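Local coordinates for protein Non-reducing end beta-L-arabinofuranosidase (Bacteroides thetaiotaomicron, PDB 5MQO) that probably hydrolyses glycosidic bonds in plant pectin, as a gut-bacterial GH127 glycoside hydrolase with probable aceric acidase activity, at residues Y509-N514 and L604-E609; K633-E638 and D673-P678. All blocks are in the same frame, centred on the assembly; numbering follows the deposited sequence.

Contact 1: Y509-N514 and L604-E609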
ATOM      1  N   TYR A 509       0.734  10.584  15.900  1.00 64.62           N
ATOM      2  CA  TYR A 509      -0.043   9.903  14.840  1.00 63.29           C
ATOM      3  C   TYR A 509       0.618   8.561  14.510  1.00 62.55           C
ATOM      4  O   TYR A 509       1.849   8.468  14.553  1.00 64.09           O
ATOM      5  CB  TYR A 509      -0.074  10.791  13.578  1.00 63.11           C
ATOM      6  CG  TYR A 509      -1.183  10.535  12.568  1.00 63.71           C
ATOM      7  CD1 TYR A 509      -2.415  11.192  12.652  1.00 63.42           C
ATOM      8  CD2 TYR A 509      -0.990   9.679  11.507  1.00 61.81           C
ATOM      9  CE1 TYR A 509      -3.416  10.971  11.711  1.00 62.97           C
ATOM     10  CE2 TYR A 509      -1.991   9.460  10.576  1.00 62.59           C
ATOM     11  CZ  TYR A 509      -3.200  10.098  10.674  1.00 61.37           C
ATOM     12  OH  TYR A 509      -4.167   9.839   9.721  1.00 59.25           O
ATOM     13  N   PRO A 510      -0.155   7.509  14.242  1.00 59.11           N
ATOM     14  CA  PRO A 510      -1.616   7.493  14.213  1.00 59.14           C
ATOM     15  C   PRO A 510      -2.339   7.439  15.581  1.00 59.42           C
ATOM     16  O   PRO A 510      -3.575   7.420  15.605  1.00 57.02           O
ATOM     17  CB  PRO A 510      -1.896   6.204  13.448  1.00 59.18           C
ATOM     18  CG  PRO A 510      -0.825   5.288  13.939  1.00 59.67           C
ATOM     19  CD  PRO A 510       0.399   6.151  14.166  1.00 59.59           C
ATOM     20  N   TRP A 511      -1.595   7.433  16.692  1.00 59.04           N
ATOM     21  CA  TRP A 511      -2.199   7.234  17.998  1.00 57.44           C
ATOM     22  C   TRP A 511      -3.001   8.441  18.437  1.00 59.36           C
ATOM     23  O   TRP A 511      -3.949   8.278  19.175  1.00 60.15           O
ATOM     24  CB  TRP A 511      -1.161   6.850  19.038  1.00 56.75           C
ATOM     25  CG  TRP A 511      -0.293   5.707  18.619  1.00 58.21           C
ATOM     26  CD1 TRP A 511       1.061   5.686  18.605  1.00 60.21           C
ATOM     27  CD2 TRP A 511      -0.712   4.433  18.125  1.00 59.98           C
ATOM     28  NE1 TRP A 511       1.524   4.484  18.132  1.00 59.58           N
ATOM     29  CE2 TRP A 511       0.451   3.695  17.833  1.00 60.38           C
ATOM     30  CE3 TRP A 511      -1.963   3.838  17.898  1.00 60.30           C
ATOM     31  CZ2 TRP A 511       0.408   2.394  17.338  1.00 61.89           C
ATOM     32  CZ3 TRP A 511      -2.005   2.547  17.404  1.00 60.66           C
ATOM     33  CH2 TRP A 511      -0.827   1.832  17.138  1.00 61.06           C
ATOM     34  N   GLU A 512      -2.624   9.637  17.979  1.00 62.38           N
ATOM     35  CA  GLU A 512      -3.332  10.897  18.274  1.00 63.75           C
ATOM     36  C   GLU A 512      -3.341  11.757  17.035  1.00 61.44           C
ATOM     37  O   GLU A 512      -2.501  11.588  16.152  1.00 62.43           O
ATOM     38  CB  GLU A 512      -2.643  11.672  19.398  1.00 67.75           C
ATOM     39  CG  GLU A 512      -2.436  10.863  20.675  1.00 73.62           C
ATOM     40  CD  GLU A 512      -1.845  11.674  21.822  1.00 77.24           C
ATOM     41  OE1 GLU A 512      -0.615  11.949  21.832  1.00 73.39           O
ATOM     42  OE2 GLU A 512      -2.627  12.010  22.741  1.00 81.88           O
ATOM     43  N   GLY A 513      -4.271  12.695  16.982  1.00 60.65           N
ATOM     44  CA  GLY A 513      -4.526  13.474  15.771  1.00 61.78           C
ATOM     45  C   GLY A 513      -3.977  14.889  15.817  1.00 63.17           C
ATOM     46  O   GLY A 513      -4.568  15.771  15.188  1.00 64.92           O
ATOM     47  N   ASN A 514      -2.866  15.104  16.532  1.00 61.46           N
ATOM     48  CA  ASN A 514      -2.258  16.431  16.654  1.00 63.84           C
ATOM     49  C   ASN A 514      -0.974  16.490  15.892  1.00 61.76           C
ATOM     50  O   ASN A 514      -0.031  15.776  16.234  1.00 61.61           O
ATOM     51  CB  ASN A 514      -1.950  16.768  18.111  1.00 69.54           C
ATOM     52  CG  ASN A 514      -3.171  16.690  18.989  1.00 75.98           C
ATOM     53  OD1 ASN A 514      -4.206  17.298  18.691  1.00 82.16           O
ATOM     54  ND2 ASN A 514      -3.081  15.903  20.058  1.00 80.37           N
ATOM     55  N   LEU A 604      -6.707   3.661  11.557  1.00 47.96           N
ATOM     56  CA  LEU A 604      -6.498   2.245  11.860  1.00 50.17           C
ATOM     57  C   LEU A 604      -7.810   1.516  11.966  1.00 49.68           C
ATOM     58  O   LEU A 604      -8.688   1.907  12.719  1.00 54.20           O
ATOM     59  CB  LEU A 604      -5.717   2.056  13.158  1.00 51.42           C
ATOM     60  CG  LEU A 604      -4.295   2.639  13.148  1.00 53.32           C
ATOM     61  CD1 LEU A 604      -3.627   2.411  14.496  1.00 53.93           C
ATOM     62  CD2 LEU A 604      -3.420   2.072  12.035  1.00 54.18           C
ATOM     63  N   VAL A 605      -7.940   0.447  11.208  1.00 50.19           N
ATOM     64  CA  VAL A 605      -9.042  -0.510  11.378  1.00 49.49           C
ATOM     65  C   VAL A 605      -8.673  -1.358  12.569  1.00 48.85           C
ATOM     66  O   VAL A 605      -7.523  -1.815  12.686  1.00 48.29           O
ATOM     67  CB  VAL A 605      -9.212  -1.391  10.114  1.00 48.29           C
ATOM     68  CG1 VAL A 605     -10.212  -2.532  10.333  1.00 47.75           C
ATOM     69  CG2 VAL A 605      -9.602  -0.492   8.955  1.00 47.13           C
ATOM     70  N   TYR A 606      -9.628  -1.533  13.466  1.00 48.57           N
ATOM     71  CA  TYR A 606      -9.403  -2.377  14.622  1.00 50.79           C
ATOM     72  C   TYR A 606     -10.029  -3.753  14.415  1.00 50.58           C
ATOM     73  O   TYR A 606     -10.929  -3.935  13.586  1.00 49.15           O
ATOM     74  CB  TYR A 606      -9.921  -1.708  15.899  1.00 51.25           C
ATOM     75  CG  TYR A 606      -8.905  -0.774  16.519  1.00 51.58           C
ATOM     76  CD1 TYR A 606      -8.670   0.493  15.978  1.00 52.35           C
ATOM     77  CD2 TYR A 606      -8.175  -1.158  17.623  1.00 50.62           C
ATOM     78  CE1 TYR A 606      -7.724   1.344  16.518  1.00 51.59           C
ATOM     79  CE2 TYR A 606      -7.247  -0.318  18.189  1.00 53.12           C
ATOM     80  CZ  TYR A 606      -7.019   0.940  17.633  1.00 53.36           C
ATOM     81  OH  TYR A 606      -6.082   1.788  18.171  1.00 53.78           O
ATOM     82  N   CYS A 607      -9.534  -4.703  15.206  1.00 52.75           N
ATOM     83  CA  CYS A 607     -10.054  -6.069  15.250  1.00 53.86           C
ATOM     84  C   CYS A 607     -10.082  -6.578  16.659  1.00 54.00           C
ATOM     85  O   CYS A 607      -9.568  -5.923  17.559  1.00 55.97           O
ATOM     86  CB  CYS A 607      -9.147  -6.988  14.437  1.00 55.25           C
ATOM     87  SG  CYS A 607      -7.507  -7.228  15.139  1.00 52.82           S
ATOM     88  N   LEU A 608     -10.672  -7.762  16.820  1.00 55.16           N
ATOM     89  CA  LEU A 608     -10.733  -8.505  18.093  1.00 56.01           C
ATOM     90  C   LEU A 608     -10.065  -9.874  17.947  1.00 55.61           C
ATOM     91  O   LEU A 608     -10.417 -10.608  17.018  1.00 56.50           O
ATOM     92  CB  LEU A 608     -12.195  -8.696  18.507  1.00 57.09           C
ATOM     93  CG  LEU A 608     -12.515  -9.563  19.742  1.00 59.24           C
ATOM     94  CD1 LEU A 608     -11.829  -9.049  20.997  1.00 59.45           C
ATOM     95  CD2 LEU A 608     -14.018  -9.635  19.990  1.00 60.44           C
ATOM     96  N   GLU A 609      -9.107 -10.198  18.840  1.00 56.68           N
ATOM     97  CA  GLU A 609      -8.507 -11.560  18.958  1.00 55.29           C
ATOM     98  C   GLU A 609      -9.019 -12.281  20.197  1.00 53.45           C
ATOM     99  O   GLU A 609      -9.392 -11.638  21.153  1.00 50.93           O
ATOM    100  CB  GLU A 609      -6.990 -11.524  19.044  1.00 55.46           C
ATOM    101  CG  GLU A 609      -6.331 -10.813  17.906  1.00 57.59           C
ATOM    102  CD  GLU A 609      -4.900 -11.232  17.693  1.00 59.84           C
ATOM    103  OE1 GLU A 609      -3.999 -10.434  17.988  1.00 64.00           O
ATOM    104  OE2 GLU A 609      -4.671 -12.349  17.194  1.00 62.72           O
TER
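P510 and W511, at the turn between strands 500-506 and 514-521, meet L604 and Y606 on strand 604-609. P510 follows a cis peptide bond, and its pyrrolidine ring has its CB directed at the strand. From there CG comes to 4.1 Å from CD1 of L604, an apolar touch in which the two side chains run aslant. The same CG also lies over the centre of the W511 indole, 4.2 Å above its plane, so the proline backs one face of its neighbour. W511 starts off pointing away from the strand. With CG beside the backbone N (chi1 -51°), its ring folds back and brings the six-membered half to L604, while the pyrrole half stays farther off. CZ3 packs at 3.3 Å against L604 CD1, and CH2 follows at 3.9 Å from the same methyl. L604 reaches out by an extended chain, CD1 anti to CA (chi2 179°), and its methyl stands oblique to the indole plane. Y606 OH sits at the indole edge, near the ring plane, 4.2 Å from W511 CZ3. That hydroxyl is hydrogen-bonded to the backbone O of V643, and strand 640-651 also touches the indole through I642 and V643. F50, at the start of helix 50-69, also meets the indole, the planes inclined by about 50°. The backbone O of W511 takes a hydrogen bond from R601 NH1. One leucine methyl thus meets both proline and tryptophan, joining the GH127 middle domain to the C-terminal domain by buried, essentially apolar packing; the nearby tyrosine hydroxyl has its polar need met by a backbone carbonyl and lies as a packing neighbour at the ring edge.

Contact 2: K633-E638 and D673-P678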
ATOM      1  N   LYS A 633      -6.237   2.985  25.424  1.00 65.12           N
ATOM      2  CA  LYS A 633      -5.279   2.649  26.480  1.00 67.61           C
ATOM      3  C   LYS A 633      -4.028   2.162  25.803  1.00 66.70           C
ATOM      4  O   LYS A 633      -4.096   1.191  25.066  1.00 66.05           O
ATOM      5  CB  LYS A 633      -5.785   1.502  27.353  1.00 69.54           C
ATOM      6  CG  LYS A 633      -6.860   1.902  28.334  1.00 76.01           C
ATOM      7  CD  LYS A 633      -6.452   1.503  29.739  1.00 83.77           C
ATOM      8  CE  LYS A 633      -7.457   1.968  30.784  1.00 90.03           C
ATOM      9  NZ  LYS A 633      -6.799   2.078  32.124  1.00 94.41           N
ATOM     10  N   LYS A 634      -2.893   2.815  26.031  1.00 68.01           N
ATOM     11  CA  LYS A 634      -1.627   2.321  25.481  1.00 70.35           C
ATOM     12  C   LYS A 634      -1.358   0.934  26.084  1.00 69.33           C
ATOM     13  O   LYS A 634      -1.647   0.742  27.252  1.00 67.44           O
ATOM     14  CB  LYS A 634      -0.481   3.304  25.761  1.00 73.02           C
ATOM     15  CG  LYS A 634      -0.529   4.596  24.933  1.00 78.46           C
ATOM     16  CD  LYS A 634       0.576   5.594  25.333  1.00 84.20           C
ATOM     17  CE  LYS A 634       0.575   6.922  24.560  1.00 85.78           C
ATOM     18  NZ  LYS A 634       0.908   6.812  23.104  1.00 86.77           N
ATOM     19  N   THR A 635      -0.924  -0.041  25.274  1.00 70.25           N
ATOM     20  CA  THR A 635      -0.377  -1.335  25.782  1.00 73.55           C
ATOM     21  C   THR A 635       0.735  -1.830  24.845  1.00 74.10           C
ATOM     22  O   THR A 635       0.964  -1.229  23.796  1.00 75.87           O
ATOM     23  CB  THR A 635      -1.432  -2.477  25.996  1.00 75.39           C
ATOM     24  OG1 THR A 635      -1.962  -2.882  24.734  1.00 74.76           O
ATOM     25  CG2 THR A 635      -2.590  -2.092  27.035  1.00 75.00           C
ATOM     26  N   THR A 636       1.434  -2.902  25.231  1.00 73.56           N
ATOM     27  CA  THR A 636       2.688  -3.310  24.563  1.00 72.81           C
ATOM     28  C   THR A 636       2.588  -4.711  23.946  1.00 73.25           C
ATOM     29  O   THR A 636       2.101  -5.633  24.615  1.00 73.00           O
ATOM     30  CB  THR A 636       3.862  -3.296  25.561  1.00 70.62           C
ATOM     31  OG1 THR A 636       3.996  -1.987  26.109  1.00 68.03           O
ATOM     32  CG2 THR A 636       5.154  -3.650  24.880  1.00 71.82           C
ATOM     33  N   ILE A 637       3.018  -4.863  22.683  1.00 69.81           N
ATOM     34  CA  ILE A 637       3.101  -6.196  22.039  1.00 69.30           C
ATOM     35  C   ILE A 637       4.403  -6.266  21.268  1.00 69.80           C
ATOM     36  O   ILE A 637       4.704  -5.393  20.446  1.00 71.15           O
ATOM     37  CB  ILE A 637       1.910  -6.539  21.082  1.00 67.34           C
ATOM     38  CG1 ILE A 637       0.561  -6.422  21.801  1.00 66.49           C
ATOM     39  CG2 ILE A 637       2.039  -7.972  20.552  1.00 66.67           C
ATOM     40  CD1 ILE A 637      -0.654  -6.471  20.904  1.00 65.71           C
ATOM     41  N   GLU A 638       5.165  -7.317  21.529  1.00 70.69           N
ATOM     42  CA  GLU A 638       6.529  -7.426  21.037  1.00 72.62           C
ATOM     43  C   GLU A 638       7.247  -6.083  21.096  1.00 73.42           C
ATOM     44  O   GLU A 638       7.772  -5.627  20.081  1.00 76.35           O
ATOM     45  CB  GLU A 638       6.548  -7.966  19.615  1.00 73.69           C
ATOM     46  CG  GLU A 638       5.901  -9.338  19.464  1.00 76.20           C
ATOM     47  CD  GLU A 638       6.858 -10.499  19.652  1.00 76.06           C
ATOM     48  OE1 GLU A 638       8.007 -10.459  19.137  1.00 74.98           O
ATOM     49  OE2 GLU A 638       6.423 -11.470  20.298  1.00 77.27           O
ATOM     50  N   ASP A 673     -16.009  -7.901  29.158  1.00 65.34           N
ATOM     51  CA  ASP A 673     -14.922  -6.978  28.880  1.00 68.47           C
ATOM     52  C   ASP A 673     -14.199  -7.545  27.653  1.00 68.95           C
ATOM     53  O   ASP A 673     -13.852  -8.747  27.618  1.00 67.82           O
ATOM     54  CB  ASP A 673     -13.933  -6.830  30.080  1.00 68.79           C
ATOM     55  CG  ASP A 673     -14.549  -6.114  31.329  1.00 68.79           C
ATOM     56  OD1 ASP A 673     -15.753  -5.784  31.338  1.00 68.99           O
ATOM     57  OD2 ASP A 673     -13.813  -5.898  32.326  1.00 65.54           O
ATOM     58  N   ILE A 674     -14.016  -6.681  26.647  1.00 68.78           N
ATOM     59  CA  ILE A 674     -13.194  -6.975  25.477  1.00 65.73           C
ATOM     60  C   ILE A 674     -12.147  -5.891  25.341  1.00 65.50           C
ATOM     61  O   ILE A 674     -12.276  -4.789  25.878  1.00 64.20           O
ATOM     62  CB  ILE A 674     -14.016  -7.063  24.169  1.00 65.49           C
ATOM     63  CG1 ILE A 674     -14.713  -5.732  23.827  1.00 66.61           C
ATOM     64  CG2 ILE A 674     -15.065  -8.164  24.266  1.00 65.78           C
ATOM     65  CD1 ILE A 674     -15.179  -5.659  22.390  1.00 66.88           C
ATOM     66  N   ARG A 675     -11.114  -6.219  24.593  1.00 68.57           N
ATOM     67  CA  ARG A 675     -10.135  -5.251  24.174  1.00 68.91           C
ATOM     68  C   ARG A 675      -9.892  -5.427  22.667  1.00 67.69           C
ATOM     69  O   ARG A 675      -9.636  -6.546  22.195  1.00 69.80           O
ATOM     70  CB  ARG A 675      -8.888  -5.460  25.005  1.00 71.36           C
ATOM     71  CG  ARG A 675      -7.661  -4.821  24.437  1.00 74.18           C
ATOM     72  CD  ARG A 675      -6.559  -4.702  25.456  1.00 76.82           C
ATOM     73  NE  ARG A 675      -6.010  -5.983  25.890  1.00 76.75           N
ATOM     74  CZ  ARG A 675      -4.803  -6.124  26.439  1.00 80.38           C
ATOM     75  NH1 ARG A 675      -3.984  -5.076  26.602  1.00 80.52           N
ATOM     76  NH2 ARG A 675      -4.396  -7.330  26.817  1.00 81.82           N
ATOM     77  N   LEU A 676     -10.008  -4.331  21.915  1.00 65.58           N
ATOM     78  CA  LEU A 676      -9.683  -4.320  20.476  1.00 63.20           C
ATOM     79  C   LEU A 676      -8.255  -3.854  20.255  1.00 62.50           C
ATOM     80  O   LEU A 676      -7.786  -2.964  20.959  1.00 62.94           O
ATOM     81  CB  LEU A 676     -10.649  -3.416  19.724  1.00 60.63           C
ATOM     82  CG  LEU A 676     -12.134  -3.763  19.917  1.00 61.16           C
ATOM     83  CD1 LEU A 676     -13.039  -2.912  19.026  1.00 60.84           C
ATOM     84  CD2 LEU A 676     -12.393  -5.231  19.633  1.00 62.07           C
ATOM     85  N   ILE A 677      -7.553  -4.474  19.306  1.00 62.40           N
ATOM     86  CA  ILE A 677      -6.213  -4.007  18.892  1.00 63.67           C
ATOM     87  C   ILE A 677      -6.217  -3.719  17.398  1.00 61.89           C
ATOM     88  O   ILE A 677      -7.135  -4.151  16.685  1.00 64.13           O
ATOM     89  CB  ILE A 677      -5.069  -5.012  19.223  1.00 65.28           C
ATOM     90  CG1 ILE A 677      -5.192  -6.304  18.408  1.00 68.23           C
ATOM     91  CG2 ILE A 677      -5.023  -5.324  20.713  1.00 64.48           C
ATOM     92  CD1 ILE A 677      -3.892  -7.073  18.319  1.00 71.25           C
ATOM     93  N   PRO A 678      -5.202  -2.999  16.910  1.00 59.27           N
ATOM     94  CA  PRO A 678      -5.178  -2.700  15.486  1.00 58.70           C
ATOM     95  C   PRO A 678      -5.010  -3.960  14.664  1.00 55.61           C
ATOM     96  O   PRO A 678      -4.278  -4.867  15.070  1.00 56.89           O
ATOM     97  CB  PRO A 678      -3.943  -1.807  15.335  1.00 59.48           C
ATOM     98  CG  PRO A 678      -3.763  -1.209  16.684  1.00 60.46           C
ATOM     99  CD  PRO A 678      -4.077  -2.354  17.589  1.00 60.26           C
TER
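R675 reaches across from strand 670-678 to T635 on strand 631-637. From CB, which points toward the partner strand, the chain leaves with CG anti to the backbone N (chi1 163°). It then bends at chi3 (67°), swinging the guanidinium round so that its NH1 edge meets the threonine. Along the way the arginine touches A644 of the strand between, and NE makes a long, weak ion pair with D612 OD1. At the tip, NH1 lies 3.3 Å from CG2 of T635. The methyl stands at the edge of the guanidinium, in its plane, rather than over its face. T635 OG1 is 3.5 Å from the same NH1 and is a packing neighbour, not a hydrogen-bonded one. Two residues further along each strand, the contact turns wholly apolar: I637 CD1 meets I677 CD1 at 4.2 Å, methyl to methyl, with the two side chains crossing at about a right angle. R685 lies against both isoleucines. The contact therefore passes from a partly exposed arginine-threonine pair to a buried isoleucine pair. The CA atoms of T635 and I677, 9.4 Å apart, are too distant for adjacent strands, because strand 640-651 runs between the two and is antiparallel to both. T635 is backbone-bonded to I642 on one side of it and I674 to G647 on the other, so the four side chains meet across the middle strand, with strand 604-609 next in the sheet beyond 670-678.

From the N terminus, the chain leaves the helices of the catalytic domain for the strands of the middle domain, whose turn at 509-514 is the first segment reached. Some ninety residues later, about half of them strand and none helical, 604-609 closes contact 1 and ties that turn to the C-terminal sheet. Contact 2 opens only afterwards, at 633-638, and closes at 673-678, so the two loops follow in series without nesting or crossing. They join in space: strands 604-609 and 670-678 are antiparallel neighbours, with C607 N probably hydrogen-bonded to I677 O at 2.9 Å. Contact 1 thus links two domains, whereas contact 2 binds strands within one. The centres of the two contacts lie about 10 Å apart.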